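Local atomic coordinates of citrate synthase (Thermotoga maritima, PDB entry 2P2W), a protein that probably catalyses the condensation of oxaloacetate with acetyl-CoA and water to give citrate and CoA in the tricarboxylic acid cycle. Residues G79-L84 with Y130-G135; L126-R131 with I139-D144; N150-M155 with E161-L166. All coordinates share one frame; numbering follows the deposited sequence.

Contact 1. Residues G79-L84 with Y130-G135; sequences GILYHL and YRYSKG
In Y132 and in L81 the first torsion turns CG opposite the backbone N. For Y132, chi1 is 164°, and this carries the phenol out from the end of helix 110-133 to the turn L81-L84. The L81 and Y132 side chains run alongside each other, pointing in opposite directions. L81 CD1 packs against Y132 CD2 at 3.8 Å. The carbonyl of the same leucine comes over one face of the ring, offset toward its rim, with L81 O 3.2 Å from Y132 CE2. That oxygen also accepts the backbone N-H of L84, which holds the turn closed. Y82 approaches Y132 obliquely. The two ring planes stand at 83°, and Y82 CD1 is 3.4 Å from Y132 CE1.

The phenol ends in one directed bond. Y132 OH donates its proton to L84 O at 2.7 Å, in the carbonyl plane, and L84 O lies at the edge of the tyrosine ring. K86 NZ adds a weak bond to the same hydroxyl. H83 ND1 reaches back from the turn to G79 O in the helix, 2.7 Å away, which holds the imidazole back along its own helix end. Beyond Y132 the long helix closes in a Schellman motif, with G135 at positive phi and its N bonded to Y132 O.

The contact joins the C-terminal ends of helices 75-81 and 110-133, close to the dimer interface. H83 stacks on H83 of the second subunit, and I80 packs on L84 of that subunit. Chemically, one tyrosine serves both polar and apolar needs here. Its hydroxyl satisfies the carbonyl of the last residue of the turn. Its ring is packed by L81 and Y82, and the two together likely fix where the phenol lies.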
loop_
_atom_site.group_PDB
_atom_site.type_symbol
_atom_site.label_atom_id
_atom_site.label_comp_id
_atom_site.label_asym_id
_atom_site.label_seq_id
_atom_site.Cartn_x
_atom_site.Cartn_y
_atom_site.Cartn_z
ATOM N N GLY A 79 0.991 6.803 -24.311
ATOM C CA GLY A 79 2.336 6.603 -24.822
ATOM C C GLY A 79 3.058 5.512 -24.051
ATOM O O GLY A 79 3.753 4.679 -24.633
ATOM N N ILE A 80 2.888 5.521 -22.732
ATOM C CA ILE A 80 3.512 4.531 -21.861
ATOM C C ILE A 80 2.939 3.136 -22.112
ATOM O O ILE A 80 3.672 2.151 -22.110
ATOM C CB ILE A 80 3.297 4.909 -20.378
ATOM C CG1 ILE A 80 4.222 6.069 -20.007
ATOM C CG2 ILE A 80 3.534 3.707 -19.482
ATOM C CD1 ILE A 80 3.620 7.035 -19.004
ATOM N N LEU A 81 1.629 3.063 -22.328
ATOM C CA LEU A 81 0.954 1.787 -22.572
ATOM C C LEU A 81 1.623 0.945 -23.653
ATOM O O LEU A 81 1.875 -0.248 -23.461
ATOM C CB LEU A 81 -0.504 2.026 -22.970
ATOM C CG LEU A 81 -1.294 0.781 -23.390
ATOM C CD1 LEU A 81 -1.479 -0.135 -22.193
ATOM C CD2 LEU A 81 -2.643 1.185 -23.961
ATOM N N TYR A 82 1.913 1.574 -24.785
ATOM C CA TYR A 82 2.479 0.856 -25.930
ATOM C C TYR A 82 3.961 0.456 -25.751
ATOM O O TYR A 82 4.588 -0.104 -26.645
ATOM C CB TYR A 82 2.285 1.707 -27.195
ATOM C CG TYR A 82 0.890 1.532 -27.705
ATOM C CD1 TYR A 82 0.527 0.357 -28.359
ATOM C CD2 TYR A 82 -0.070 2.526 -27.499
ATOM C CE1 TYR A 82 -0.784 0.164 -28.784
ATOM C CE2 TYR A 82 -1.380 2.338 -27.929
ATOM C CZ TYR A 82 -1.737 1.163 -28.572
ATOM O OH TYR A 82 -3.041 0.960 -28.989
ATOM N N HIS A 83 4.536 0.781 -24.566
ATOM C CA HIS A 83 5.919 0.378 -24.299
ATOM C C HIS A 83 5.996 -0.604 -23.112
ATOM O O HIS A 83 7.063 -0.945 -22.621
ATOM C CB HIS A 83 6.762 1.628 -23.988
ATOM C CG HIS A 83 6.908 2.502 -25.220
ATOM N ND1 HIS A 83 6.132 3.595 -25.443
ATOM C CD2 HIS A 83 7.811 2.371 -26.287
ATOM C CE1 HIS A 83 6.549 4.088 -26.631
ATOM N NE2 HIS A 83 7.553 3.377 -27.161
ATOM N N LEU A 84 4.797 -1.013 -22.623
ATOM C CA LEU A 84 4.740 -1.955 -21.492
ATOM C C LEU A 84 4.758 -3.408 -21.979
ATOM O O LEU A 84 4.385 -3.718 -23.103
ATOM C CB LEU A 84 3.414 -1.773 -20.761
ATOM C CG LEU A 84 3.236 -0.483 -19.954
ATOM C CD1 LEU A 84 1.844 -0.444 -19.334
ATOM C CD2 LEU A 84 4.230 -0.349 -18.795
ATOM N N TYR A 130 -6.034 -4.711 -22.051
ATOM C CA TYR A 130 -6.525 -5.968 -22.593
ATOM C C TYR A 130 -6.379 -5.967 -24.117
ATOM O O TYR A 130 -5.796 -6.890 -24.696
ATOM C CB TYR A 130 -7.991 -6.154 -22.213
ATOM C CG TYR A 130 -8.622 -7.402 -22.775
ATOM C CD1 TYR A 130 -8.206 -8.667 -22.358
ATOM C CD2 TYR A 130 -9.649 -7.321 -23.716
ATOM C CE1 TYR A 130 -8.800 -9.821 -22.864
ATOM C CE2 TYR A 130 -10.250 -8.468 -24.226
ATOM C CZ TYR A 130 -9.821 -9.713 -23.795
ATOM O OH TYR A 130 -10.412 -10.848 -24.300
ATOM N N ARG A 131 -6.910 -4.924 -24.756
ATOM C CA ARG A 131 -6.846 -4.792 -26.211
ATOM C C ARG A 131 -5.395 -4.747 -26.677
ATOM O O ARG A 131 -5.010 -5.435 -27.625
ATOM C CB ARG A 131 -7.561 -3.514 -26.661
ATOM C CG ARG A 131 -9.011 -3.417 -26.216
ATOM C CD ARG A 131 -9.906 -4.408 -26.953
ATOM N NE ARG A 131 -10.024 -4.094 -28.375
ATOM C CZ ARG A 131 -10.855 -4.714 -29.208
ATOM N NH1 ARG A 131 -11.646 -5.681 -28.761
ATOM N NH2 ARG A 131 -10.896 -4.371 -30.489
ATOM N N TYR A 132 -4.597 -3.924 -26.002
ATOM C CA TYR A 132 -3.184 -3.772 -26.322
ATOM C C TYR A 132 -2.431 -5.093 -26.216
ATOM O O TYR A 132 -1.750 -5.506 -27.155
ATOM C CB TYR A 132 -2.545 -2.743 -25.384
ATOM C CG TYR A 132 -1.034 -2.781 -25.366
ATOM C CD1 TYR A 132 -0.292 -2.440 -26.498
ATOM C CD2 TYR A 132 -0.344 -3.164 -24.215
ATOM C CE1 TYR A 132 1.103 -2.477 -26.483
ATOM C CE2 TYR A 132 1.047 -3.208 -24.189
ATOM C CZ TYR A 132 1.764 -2.862 -25.328
ATOM O OH TYR A 132 3.139 -2.902 -25.302
ATOM N N SER A 133 -2.559 -5.757 -25.072
ATOM C CA SER A 133 -1.865 -7.022 -24.848
ATOM C C SER A 133 -2.212 -8.085 -25.888
ATOM O O SER A 133 -1.423 -8.991 -26.143
ATOM C CB SER A 133 -2.169 -7.554 -23.443
ATOM O OG SER A 133 -3.548 -7.839 -23.290
ATOM N N LYS A 134 -3.390 -7.971 -26.492
ATOM C CA LYS A 134 -3.814 -8.937 -27.499
ATOM C C LYS A 134 -3.676 -8.421 -28.929
ATOM O O LYS A 134 -4.202 -9.023 -29.867
ATOM C CB LYS A 134 -5.252 -9.372 -27.226
ATOM C CG LYS A 134 -5.378 -10.174 -25.943
ATOM C CD LYS A 134 -6.753 -10.787 -25.772
ATOM C CE LYS A 134 -6.668 -12.030 -24.901
ATOM N NZ LYS A 134 -8.001 -12.657 -24.672
ATOM N N GLY A 135 -2.965 -7.308 -29.084
ATOM C CA GLY A 135 -2.738 -6.729 -30.396
ATOM C C GLY A 135 -3.963 -6.231 -31.137
ATOM O O GLY A 135 -3.969 -6.191 -32.367
#

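Contact 2. Residues L126-R131 with I139-D144; sequences LAYYYR and IRPRKD
I139 lays its CD1 over the middle of one face of the R131 guanidinium, 3.5 Å from R131 CZ. CG1 follows behind, 3.8 Å from R131 NH2. The isoleucine thus covers the flat group with its longer branch. R131 is bent at chi2 (-70°) and chi3 (-67°), which curls the guanidinium back to meet that branch. The polar rim of R131 has its partners elsewhere. NE donates to E137 O, in the turn that follows the helix, and NH1 makes a weak bond to M155 O. The face is therefore left to an apolar neighbour while NE and, weakly, NH1 bond main-chain carbonyls.

Y128 makes the second half of the contact. Its ring edge meets the main chain, with Y128 CE1 3.7 Å from I139 O near the ring plane. Its hydroxyl ends against two CH2 groups. Y128 OH is 3.3 Å from P141 CD and 3.4 Å from R140 CD. The side chains of R140 and P141 both run at about a right angle to the tyrosine. The R140 guanidinium plane is turned 79° from the ring.

Further along, R142 grips D144 side-on. R142 NE bonds D144 OD1, and R142 NH2 bonds D144 OD2 at 2.8 Å. Each oxygen uses its syn lone pair, and both lie close to the guanidinium plane. This salt bridge ties the outer part of the loop to itself.

The loop between helices 110-133 and 147-156 is thus folded back over the helix it has just left. On the side of helix 147-156, I139 touches Y153 and P141 touches M154. On the side of helix 75-81, L78 meets both Y128 and R140, so the segment sits between three helices, with no strand involved.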
loop_
_atom_site.group_PDB
_atom_site.type_symbol
_atom_site.label_atom_id
_atom_site.label_comp_id
_atom_site.label_asym_id
_atom_site.label_seq_id
_atom_site.Cartn_x
_atom_site.Cartn_y
_atom_site.Cartn_z
ATOM N N LEU A 126 -8.081 -1.028 -17.667
ATOM C CA LEU A 126 -8.176 -2.469 -17.881
ATOM C C LEU A 126 -8.491 -2.838 -19.325
ATOM O O LEU A 126 -7.842 -3.708 -19.901
ATOM C CB LEU A 126 -9.244 -3.074 -16.964
ATOM C CG LEU A 126 -9.064 -2.862 -15.458
ATOM C CD1 LEU A 126 -10.143 -3.627 -14.702
ATOM C CD2 LEU A 126 -7.679 -3.335 -15.031
ATOM N N ALA A 127 -9.491 -2.182 -19.909
ATOM C CA ALA A 127 -9.877 -2.480 -21.281
ATOM C C ALA A 127 -8.750 -2.174 -22.266
ATOM O O ALA A 127 -8.448 -2.986 -23.143
ATOM C CB ALA A 127 -11.134 -1.701 -21.651
ATOM N N TYR A 128 -8.123 -1.011 -22.115
ATOM C CA TYR A 128 -7.026 -0.627 -22.998
ATOM C C TYR A 128 -5.872 -1.618 -22.943
ATOM O O TYR A 128 -5.310 -1.979 -23.978
ATOM C CB TYR A 128 -6.492 0.756 -22.628
ATOM C CG TYR A 128 -7.268 1.929 -23.200
ATOM C CD1 TYR A 128 -8.524 1.760 -23.782
ATOM C CD2 TYR A 128 -6.741 3.217 -23.136
ATOM C CE1 TYR A 128 -9.239 2.856 -24.287
ATOM C CE2 TYR A 128 -7.441 4.310 -23.630
ATOM C CZ TYR A 128 -8.686 4.126 -24.203
ATOM O OH TYR A 128 -9.370 5.221 -24.677
ATOM N N TYR A 129 -5.504 -2.047 -21.738
ATOM C CA TYR A 129 -4.395 -2.984 -21.614
ATOM C C TYR A 129 -4.772 -4.337 -22.205
ATOM O O TYR A 129 -3.937 -5.021 -22.790
ATOM C CB TYR A 129 -3.966 -3.144 -20.152
ATOM C CG TYR A 129 -2.721 -3.987 -20.011
ATOM C CD1 TYR A 129 -1.454 -3.434 -20.227
ATOM C CD2 TYR A 129 -2.808 -5.351 -19.753
ATOM C CE1 TYR A 129 -0.307 -4.230 -20.199
ATOM C CE2 TYR A 129 -1.669 -6.152 -19.719
ATOM C CZ TYR A 129 -0.424 -5.589 -19.945
ATOM O OH TYR A 129 0.694 -6.392 -19.917
ATOM N N TYR A 130 -6.034 -4.711 -22.051
ATOM C CA TYR A 130 -6.525 -5.968 -22.593
ATOM C C TYR A 130 -6.379 -5.967 -24.117
ATOM O O TYR A 130 -5.796 -6.890 -24.696
ATOM C CB TYR A 130 -7.991 -6.154 -22.213
ATOM C CG TYR A 130 -8.622 -7.402 -22.775
ATOM C CD1 TYR A 130 -8.206 -8.667 -22.358
ATOM C CD2 TYR A 130 -9.649 -7.321 -23.716
ATOM C CE1 TYR A 130 -8.800 -9.821 -22.864
ATOM C CE2 TYR A 130 -10.250 -8.468 -24.226
ATOM C CZ TYR A 130 -9.821 -9.713 -23.795
ATOM O OH TYR A 130 -10.412 -10.848 -24.300
ATOM N N ARG A 131 -6.910 -4.924 -24.756
ATOM C CA ARG A 131 -6.846 -4.792 -26.211
ATOM C C ARG A 131 -5.395 -4.747 -26.677
ATOM O O ARG A 131 -5.010 -5.435 -27.625
ATOM C CB ARG A 131 -7.561 -3.514 -26.661
ATOM C CG ARG A 131 -9.011 -3.417 -26.216
ATOM C CD ARG A 131 -9.906 -4.408 -26.953
ATOM N NE ARG A 131 -10.024 -4.094 -28.375
ATOM C CZ ARG A 131 -10.855 -4.714 -29.208
ATOM N NH1 ARG A 131 -11.646 -5.681 -28.761
ATOM N NH2 ARG A 131 -10.896 -4.371 -30.489
ATOM N N ILE A 139 -10.607 0.507 -28.195
ATOM C CA ILE A 139 -11.995 0.904 -28.384
ATOM C C ILE A 139 -12.205 1.999 -27.350
ATOM O O ILE A 139 -12.256 1.733 -26.148
ATOM C CB ILE A 139 -12.971 -0.263 -28.133
ATOM C CG1 ILE A 139 -12.799 -1.319 -29.230
ATOM C CG2 ILE A 139 -14.409 0.253 -28.112
ATOM C CD1 ILE A 139 -13.638 -2.578 -29.030
ATOM N N ARG A 140 -12.293 3.237 -27.830
ATOM C CA ARG A 140 -12.438 4.407 -26.962
ATOM C C ARG A 140 -13.741 4.376 -26.151
ATOM O O ARG A 140 -14.744 3.804 -26.559
ATOM C CB ARG A 140 -12.401 5.659 -27.841
ATOM C CG ARG A 140 -11.142 5.724 -28.705
ATOM C CD ARG A 140 -9.921 6.200 -27.910
ATOM N NE ARG A 140 -8.709 6.120 -28.731
ATOM C CZ ARG A 140 -7.597 6.702 -28.246
ATOM N NH1 ARG A 140 -7.622 7.311 -27.073
ATOM N NH2 ARG A 140 -6.465 6.658 -28.957
ATOM N N PRO A 141 -13.723 5.010 -24.968
ATOM C CA PRO A 141 -14.909 5.052 -24.110
ATOM C C PRO A 141 -16.046 5.750 -24.857
ATOM O O PRO A 141 -15.813 6.731 -25.564
ATOM C CB PRO A 141 -14.443 5.874 -22.907
ATOM C CG PRO A 141 -12.958 5.653 -22.880
ATOM C CD PRO A 141 -12.588 5.707 -24.337
ATOM N N ARG A 142 -17.266 5.241 -24.712
ATOM C CA ARG A 142 -18.425 5.843 -25.365
ATOM C C ARG A 142 -19.243 6.579 -24.315
ATOM O O ARG A 142 -19.730 5.967 -23.361
ATOM C CB ARG A 142 -19.279 4.766 -26.033
ATOM C CG ARG A 142 -18.680 4.221 -27.320
ATOM C CD ARG A 142 -19.535 3.103 -27.879
ATOM N NE ARG A 142 -20.950 3.470 -27.951
ATOM C CZ ARG A 142 -21.900 2.677 -28.436
ATOM N NH1 ARG A 142 -21.583 1.472 -28.897
ATOM N NH2 ARG A 142 -23.166 3.080 -28.453
ATOM N N LYS A 143 -19.406 7.886 -24.494
ATOM C CA LYS A 143 -20.137 8.683 -23.521
ATOM C C LYS A 143 -21.634 8.395 -23.465
ATOM O O LYS A 143 -22.303 8.799 -22.513
ATOM C CB LYS A 143 -19.898 10.180 -23.764
ATOM C CG LYS A 143 -19.924 11.001 -22.475
ATOM C CD LYS A 143 -19.658 12.478 -22.718
ATOM C CE LYS A 143 -19.579 13.240 -21.395
ATOM N NZ LYS A 143 -20.868 13.195 -20.657
ATOM N N ASP A 144 -22.162 7.694 -24.466
ATOM C CA ASP A 144 -23.588 7.372 -24.474
ATOM C C ASP A 144 -23.888 6.065 -23.737
ATOM O O ASP A 144 -25.045 5.655 -23.646
ATOM C CB ASP A 144 -24.120 7.297 -25.915
ATOM C CG ASP A 144 -23.549 6.129 -26.695
ATOM O OD1 ASP A 144 -22.322 5.903 -26.624
ATOM O OD2 ASP A 144 -24.324 5.441 -27.396
#

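Contact 3. Residues N150-M155 with E161-L166; sequences NFYYMM and EKIRLL
The Y152 ring takes I163 on one face and sets F156 against it edge to face. I163 CG1 makes the CH-pi contact, 4.3 Å from the centroid of the Y152 ring and 25° off the ring normal. The nearest ring atom is Y152 CG, 3.9 Å from I163 CG1, so the isoleucine sits over the inner part of the ring. The F151 ring is met at its edge, where L166 CD2 lies 4.2 Å from F151 CD2.

A chi1 of -163° on Y152 swings the ring away from the backbone N and out to the start of helix 163-173, at K162 and I163. Its hydroxyl reaches the bent chain of K162, with Y152 OH 3.6 Å from K162 CE. K162 NZ is a little farther away, and this end is a packing contact. With an alanine in place of Y152, I163 would probably lose the ring face it lies on, and a gap would open beside K162.

V148, one turn before the tyrosine, touches both I163 and L166 and extends the apolar seam. F312 closes over L166 and M155. The two helices follow each other in the chain and meet at a steep angle across a short turn. Aliphatic branches on aromatic carbons make up the seam, so it depends on shape more than on directed bonds.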
loop_
_atom_site.group_PDB
_atom_site.type_symbol
_atom_site.label_atom_id
_atom_site.label_comp_id
_atom_site.label_asym_id
_atom_site.label_seq_id
_atom_site.Cartn_x
_atom_site.Cartn_y
_atom_site.Cartn_z
ATOM N N ASN A 150 -20.205 0.391 -20.837
ATOM C CA ASN A 150 -19.016 0.870 -21.517
ATOM C C ASN A 150 -17.791 -0.002 -21.294
ATOM O O ASN A 150 -16.971 -0.176 -22.201
ATOM C CB ASN A 150 -18.690 2.293 -21.086
ATOM C CG ASN A 150 -17.453 2.817 -21.770
ATOM O OD1 ASN A 150 -17.441 3.046 -22.981
ATOM N ND2 ASN A 150 -16.404 3.037 -20.988
ATOM N N PHE A 151 -17.647 -0.530 -20.084
ATOM C CA PHE A 151 -16.505 -1.387 -19.800
ATOM C C PHE A 151 -16.588 -2.609 -20.702
ATOM O O PHE A 151 -15.615 -2.986 -21.356
ATOM C CB PHE A 151 -16.505 -1.823 -18.334
ATOM C CG PHE A 151 -15.448 -2.840 -18.008
ATOM C CD1 PHE A 151 -14.139 -2.667 -18.447
ATOM C CD2 PHE A 151 -15.760 -3.972 -17.262
ATOM C CE1 PHE A 151 -13.152 -3.606 -18.150
ATOM C CE2 PHE A 151 -14.780 -4.921 -16.955
ATOM C CZ PHE A 151 -13.473 -4.735 -17.401
ATOM N N TYR A 152 -17.768 -3.212 -20.747
ATOM C CA TYR A 152 -17.976 -4.397 -21.563
ATOM C C TYR A 152 -17.716 -4.094 -23.038
ATOM O O TYR A 152 -17.136 -4.910 -23.758
ATOM C CB TYR A 152 -19.403 -4.904 -21.374
ATOM C CG TYR A 152 -19.616 -6.323 -21.848
ATOM C CD1 TYR A 152 -19.383 -7.407 -20.999
ATOM C CD2 TYR A 152 -20.046 -6.581 -23.147
ATOM C CE1 TYR A 152 -19.581 -8.717 -21.438
ATOM C CE2 TYR A 152 -20.245 -7.880 -23.596
ATOM C CZ TYR A 152 -20.013 -8.943 -22.740
ATOM O OH TYR A 152 -20.226 -10.225 -23.189
ATOM N N TYR A 153 -18.126 -2.912 -23.486
ATOM C CA TYR A 153 -17.931 -2.538 -24.879
ATOM C C TYR A 153 -16.468 -2.257 -25.228
ATOM O O TYR A 153 -16.012 -2.618 -26.313
ATOM C CB TYR A 153 -18.802 -1.327 -25.236
ATOM C CG TYR A 153 -18.958 -1.140 -26.728
ATOM C CD1 TYR A 153 -19.962 -1.814 -27.426
ATOM C CD2 TYR A 153 -18.071 -0.347 -27.453
ATOM C CE1 TYR A 153 -20.076 -1.709 -28.810
ATOM C CE2 TYR A 153 -18.175 -0.232 -28.840
ATOM C CZ TYR A 153 -19.180 -0.919 -29.511
ATOM O OH TYR A 153 -19.287 -0.829 -30.881
ATOM N N MET A 154 -15.734 -1.613 -24.323
ATOM C CA MET A 154 -14.325 -1.323 -24.579
ATOM C C MET A 154 -13.529 -2.623 -24.580
ATOM O O MET A 154 -12.446 -2.700 -25.164
ATOM C CB MET A 154 -13.743 -0.386 -23.516
ATOM C CG MET A 154 -14.316 1.025 -23.523
ATOM S SD MET A 154 -13.401 2.102 -22.393
ATOM C CE MET A 154 -13.505 1.171 -20.849
ATOM N N MET A 155 -14.072 -3.638 -23.917
ATOM C CA MET A 155 -13.421 -4.943 -23.838
ATOM C C MET A 155 -13.683 -5.803 -25.065
ATOM O O MET A 155 -12.751 -6.294 -25.702
ATOM C CB MET A 155 -13.921 -5.727 -22.615
ATOM C CG MET A 155 -13.237 -5.416 -21.297
ATOM S SD MET A 155 -11.585 -6.111 -21.184
ATOM C CE MET A 155 -11.959 -7.898 -21.012
ATOM N N GLU A 161 -26.895 -8.719 -22.781
ATOM C CA GLU A 161 -27.730 -8.719 -21.584
ATOM C C GLU A 161 -26.956 -9.160 -20.341
ATOM O O GLU A 161 -27.313 -8.803 -19.217
ATOM C CB GLU A 161 -28.928 -9.648 -21.794
ATOM C CG GLU A 161 -29.868 -9.744 -20.606
ATOM C CD GLU A 161 -30.852 -10.892 -20.736
ATOM O OE1 GLU A 161 -30.460 -11.954 -21.269
ATOM O OE2 GLU A 161 -32.014 -10.731 -20.306
ATOM N N LYS A 162 -25.900 -9.940 -20.552
ATOM C CA LYS A 162 -25.067 -10.433 -19.459
ATOM C C LYS A 162 -24.498 -9.281 -18.637
ATOM O O LYS A 162 -24.064 -9.466 -17.497
ATOM C CB LYS A 162 -23.927 -11.286 -20.022
ATOM C CG LYS A 162 -24.318 -12.739 -20.270
ATOM C CD LYS A 162 -23.638 -13.315 -21.509
ATOM C CE LYS A 162 -22.228 -12.782 -21.697
ATOM N NZ LYS A 162 -21.334 -13.809 -22.311
ATOM N N ILE A 163 -24.501 -8.092 -19.229
ATOM C CA ILE A 163 -23.996 -6.897 -18.568
ATOM C C ILE A 163 -24.665 -6.679 -17.210
ATOM O O ILE A 163 -24.012 -6.281 -16.244
ATOM C CB ILE A 163 -24.209 -5.654 -19.467
ATOM C CG1 ILE A 163 -23.274 -5.737 -20.680
ATOM C CG2 ILE A 163 -23.963 -4.375 -18.677
ATOM C CD1 ILE A 163 -23.518 -4.665 -21.738
ATOM N N ARG A 164 -25.964 -6.950 -17.137
ATOM C CA ARG A 164 -26.735 -6.801 -15.905
ATOM C C ARG A 164 -26.153 -7.636 -14.757
ATOM O O ARG A 164 -26.135 -7.227 -13.603
ATOM C CB ARG A 164 -28.174 -7.236 -16.186
ATOM C CG ARG A 164 -28.883 -6.301 -17.166
ATOM C CD ARG A 164 -30.387 -6.586 -17.244
ATOM N NE ARG A 164 -31.008 -5.792 -18.308
ATOM C CZ ARG A 164 -31.477 -4.576 -17.975
ATOM N NH1 ARG A 164 -31.363 -4.136 -16.734
ATOM N NH2 ARG A 164 -32.058 -3.814 -18.907
ATOM N N LEU A 165 -25.697 -8.841 -15.091
ATOM C CA LEU A 165 -25.138 -9.745 -14.092
ATOM C C LEU A 165 -23.819 -9.171 -13.568
ATOM O O LEU A 165 -23.546 -9.208 -12.366
ATOM C CB LEU A 165 -24.913 -11.132 -14.706
ATOM C CG LEU A 165 -26.117 -11.731 -15.448
ATOM C CD1 LEU A 165 -25.774 -13.141 -15.918
ATOM C CD2 LEU A 165 -27.344 -11.741 -14.541
ATOM N N LEU A 166 -23.004 -8.641 -14.474
ATOM C CA LEU A 166 -21.728 -8.045 -14.094
ATOM C C LEU A 166 -21.960 -6.828 -13.203
ATOM O O LEU A 166 -21.243 -6.620 -12.228
ATOM C CB LEU A 166 -20.935 -7.626 -15.339
ATOM C CG LEU A 166 -19.610 -6.898 -15.075
ATOM C CD1 LEU A 166 -18.713 -7.766 -14.211
ATOM C CD2 LEU A 166 -18.920 -6.567 -16.393
#

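From the N terminus, the chain leaves helix 75-81 and passes through helices 90-98 and 110-133 before contact 1 closes this long excursion at residues 130-135. Contact 2 opens on helix 110-133, before contact 1 has closed, and ends at 139-144. The two therefore overlap and share Y130 and R131; neither nests inside the other. They also touch, L81 packing on Y128 and Y129. Contact 3 follows in series and closes the short turn between helices 147-156 and 163-173. Contacts 2 and 3 meet where R142 N probably bonds N150 OD1. Together they join four helices: 75-81, 110-133, 147-156 and 163-173.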